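Local coordinates for lipase aflb (Neosartorya fumigata, PDB 6IDY), which probably hydrolyses the ester bonds of acylglycerols and carries a bound calcium ion, at residues I259-H264 against A329-S334. Sequence-based numbering, arbitrary orientation.
Sequences ISPDFH and ASAILS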
ATOM      1  N   ILE A 259      -6.691   1.798   0.269  1.00 17.82           N
ATOM      2  CA  ILE A 259      -6.297   2.046   1.661  1.00 16.96           C
ATOM      3  C   ILE A 259      -5.208   3.116   1.667  1.00 20.39           C
ATOM      4  O   ILE A 259      -4.187   2.955   0.989  1.00 19.90           O
ATOM      5  CB  ILE A 259      -5.832   0.734   2.362  1.00 19.65           C
ATOM      6  CG1 ILE A 259      -6.817  -0.461   2.107  1.00 20.83           C
ATOM      7  CG2 ILE A 259      -5.551   0.952   3.849  1.00 18.19           C
ATOM      8  CD1 ILE A 259      -8.326  -0.299   2.609  1.00 23.20           C
ATOM      9  N   SER A 260      -5.447   4.220   2.414  1.00 17.02           N
ATOM     10  CA  SER A 260      -4.550   5.384   2.556  1.00 16.13           C
ATOM     11  C   SER A 260      -4.010   5.836   1.188  1.00 20.64           C
ATOM     12  O   SER A 260      -2.788   5.948   1.033  1.00 20.11           O
ATOM     13  CB  SER A 260      -3.393   5.057   3.506  1.00 16.58           C
ATOM     14  OG  SER A 260      -3.874   4.712   4.793  1.00 20.56           O
ATOM     15  N   PRO A 261      -4.875   6.050   0.161  1.00 18.05           N
ATOM     16  CA  PRO A 261      -4.339   6.428  -1.152  1.00 17.67           C
ATOM     17  C   PRO A 261      -3.939   7.886  -1.241  1.00 21.77           C
ATOM     18  O   PRO A 261      -4.622   8.752  -0.707  1.00 21.34           O
ATOM     19  CB  PRO A 261      -5.487   6.097  -2.096  1.00 18.90           C
ATOM     20  CG  PRO A 261      -6.714   6.344  -1.266  1.00 22.90           C
ATOM     21  CD  PRO A 261      -6.358   5.995   0.138  1.00 18.69           C
ATOM     22  N   ASP A 262      -2.834   8.159  -1.935  1.00 19.09           N
ATOM     23  CA  ASP A 262      -2.358   9.527  -2.110  1.00 17.09           C
ATOM     24  C   ASP A 262      -2.576   9.960  -3.555  1.00 19.57           C
ATOM     25  O   ASP A 262      -1.623  10.224  -4.288  1.00 19.43           O
ATOM     26  CB  ASP A 262      -0.898   9.670  -1.628  1.00 18.23           C
ATOM     27  CG  ASP A 262       0.127   8.829  -2.355  1.00 23.48           C
ATOM     28  OD1 ASP A 262      -0.188   7.664  -2.699  1.00 24.49           O
ATOM     29  OD2 ASP A 262       1.247   9.327  -2.574  1.00 24.32           O
ATOM     30  N   PHE A 263      -3.858  10.051  -3.964  1.00 15.92           N
ATOM     31  CA  PHE A 263      -4.254  10.420  -5.332  1.00 14.98           C
ATOM     32  C   PHE A 263      -3.812  11.813  -5.746  1.00 18.52           C
ATOM     33  O   PHE A 263      -3.814  12.115  -6.941  1.00 17.67           O
ATOM     34  CB  PHE A 263      -5.761  10.230  -5.572  1.00 16.23           C
ATOM     35  CG  PHE A 263      -6.234   8.803  -5.464  1.00 16.96           C
ATOM     36  CD1 PHE A 263      -5.745   7.823  -6.322  1.00 19.81           C
ATOM     37  CD2 PHE A 263      -7.209   8.446  -4.541  1.00 17.62           C
ATOM     38  CE1 PHE A 263      -6.196   6.502  -6.229  1.00 19.78           C
ATOM     39  CE2 PHE A 263      -7.697   7.137  -4.488  1.00 19.61           C
ATOM     40  CZ  PHE A 263      -7.169   6.170  -5.311  1.00 18.11           C
ATOM     41  N   HIS A 264      -3.401  12.650  -4.773  1.00 16.17           N
ATOM     42  CA  HIS A 264      -2.865  13.980  -5.049  1.00 16.32           C
ATOM     43  C   HIS A 264      -1.459  14.080  -4.446  1.00 21.34           C
ATOM     44  O   HIS A 264      -0.907  15.165  -4.341  1.00 21.32           O
ATOM     45  CB  HIS A 264      -3.777  15.091  -4.486  1.00 17.17           C
ATOM     46  CG  HIS A 264      -3.702  16.379  -5.264  1.00 20.32           C
ATOM     47  ND1 HIS A 264      -2.485  16.939  -5.634  1.00 22.09           N
ATOM     48  CD2 HIS A 264      -4.695  17.189  -5.689  1.00 21.12           C
ATOM     49  CE1 HIS A 264      -2.782  18.050  -6.289  1.00 21.32           C
ATOM     50  NE2 HIS A 264      -4.098  18.234  -6.357  1.00 21.28           N
ATOM     51  N   ALA A 329      -8.437  16.493   1.110  1.00 18.25           N
ATOM     52  CA  ALA A 329      -7.746  15.225   1.394  1.00 17.26           C
ATOM     53  C   ALA A 329      -7.265  14.527   0.126  1.00 20.54           C
ATOM     54  O   ALA A 329      -8.011  14.421  -0.850  1.00 18.89           O
ATOM     55  CB  ALA A 329      -8.642  14.291   2.209  1.00 17.92           C
ATOM     56  N   SER A 330      -5.990  14.093   0.131  1.00 17.01           N
ATOM     57  CA  SER A 330      -5.333  13.443  -1.003  1.00 15.98           C
ATOM     58  C   SER A 330      -6.053  12.181  -1.485  1.00 19.15           C
ATOM     59  O   SER A 330      -5.976  11.833  -2.665  1.00 18.39           O
ATOM     60  CB  SER A 330      -3.892  13.103  -0.644  1.00 16.65           C
ATOM     61  OG  SER A 330      -3.200  12.700  -1.810  1.00 20.75           O
ATOM     62  N   ALA A 331      -6.747  11.506  -0.574  1.00 15.98           N
ATOM     63  CA  ALA A 331      -7.453  10.265  -0.858  1.00 16.24           C
ATOM     64  C   ALA A 331      -8.757  10.427  -1.612  1.00 20.13           C
ATOM     65  O   ALA A 331      -9.262   9.448  -2.147  1.00 20.70           O
ATOM     66  CB  ALA A 331      -7.698   9.526   0.438  1.00 17.33           C
ATOM     67  N   ILE A 332      -9.309  11.642  -1.658  1.00 16.61           N
ATOM     68  CA  ILE A 332     -10.606  11.888  -2.282  1.00 15.78           C
ATOM     69  C   ILE A 332     -10.573  11.774  -3.804  1.00 20.55           C
ATOM     70  O   ILE A 332      -9.725  12.374  -4.458  1.00 19.87           O
ATOM     71  CB  ILE A 332     -11.217  13.249  -1.811  1.00 18.00           C
ATOM     72  CG1 ILE A 332     -11.552  13.217  -0.294  1.00 17.75           C
ATOM     73  CG2 ILE A 332     -12.454  13.663  -2.660  1.00 17.30           C
ATOM     74  CD1 ILE A 332     -11.884  14.628   0.345  1.00 19.76           C
ATOM     75  N   LEU A 333     -11.523  11.008  -4.353  1.00 17.34           N
ATOM     76  CA  LEU A 333     -11.754  10.928  -5.785  1.00 17.42           C
ATOM     77  C   LEU A 333     -13.136  11.484  -6.045  1.00 22.03           C
ATOM     78  O   LEU A 333     -14.065  11.262  -5.258  1.00 22.57           O
ATOM     79  CB  LEU A 333     -11.657   9.498  -6.347  1.00 17.12           C
ATOM     80  CG  LEU A 333     -10.249   8.894  -6.488  1.00 20.72           C
ATOM     81  CD1 LEU A 333     -10.322   7.491  -7.050  1.00 20.40           C
ATOM     82  CD2 LEU A 333      -9.322   9.768  -7.353  1.00 20.98           C
ATOM     83  N   SER A 334     -13.274  12.217  -7.141  1.00 17.95           N
ATOM     84  CA  SER A 334     -14.574  12.720  -7.570  1.00 17.86           C
ATOM     85  C   SER A 334     -15.223  11.578  -8.356  1.00 20.85           C
ATOM     86  O   SER A 334     -14.586  10.536  -8.567  1.00 19.46           O
ATOM     87  CB  SER A 334     -14.408  13.953  -8.454  1.00 18.39           C
ATOM     88  OG  SER A 334     -14.159  15.092  -7.650  1.00 22.86           O
TER
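L333 sets its branched end over one face of the F263 ring, its CG 4.0 Å from the ring centroid and 27° off the normal, a CH-pi contact displaced toward the rim. Both methyls share in it, CD1 over CE2 and CZ, CD2 over CG and CD2 of the phenylalanine, and the two side chains cross at about a right angle. P261 of the same segment as F263 brings its CB to the opposite face, 3.4 Å above the plane, leaving the ring sandwiched between a leucine and a proline. At the edge, near the ring plane, A331 O comes within 3.3 Å of F263 CD2.

P261 also packs its CG 3.7 Å from A331 CB, while its carbonyl oxygen receives a CA-H...O contact from A331 CA at 3.2 Å. H264 N donates a hydrogen bond to S330 OG (3.0 Å, 150° at the hydrogen). With OG anti to the backbone N (chi1 -170°), the serine hydroxyl reaches over D262 CA to this amide; it also bonds to G265 O, so the one side-chain oxygen grips two backbone groups of the 259-264 loop and its continuation. S330 and A331 are the central residues of a type I turn, closed by I332 N to A329 O at 3.2 Å.

Further out, D262 turns its carboxylate to Q288, H264 stacks on W290, and F263 O bonds to R299. The contact thus packs the loop leaving strand 253-259 and the one joining strands 310-314 and 341-345 against strand 310-314, where F263 touches T312 and A331 touches Y314, in a largely parallel sheet of alpha/beta-hydrolase type, with helix 235-245 touching F263 and L333 through Q240 and helix 293-299 meeting H264.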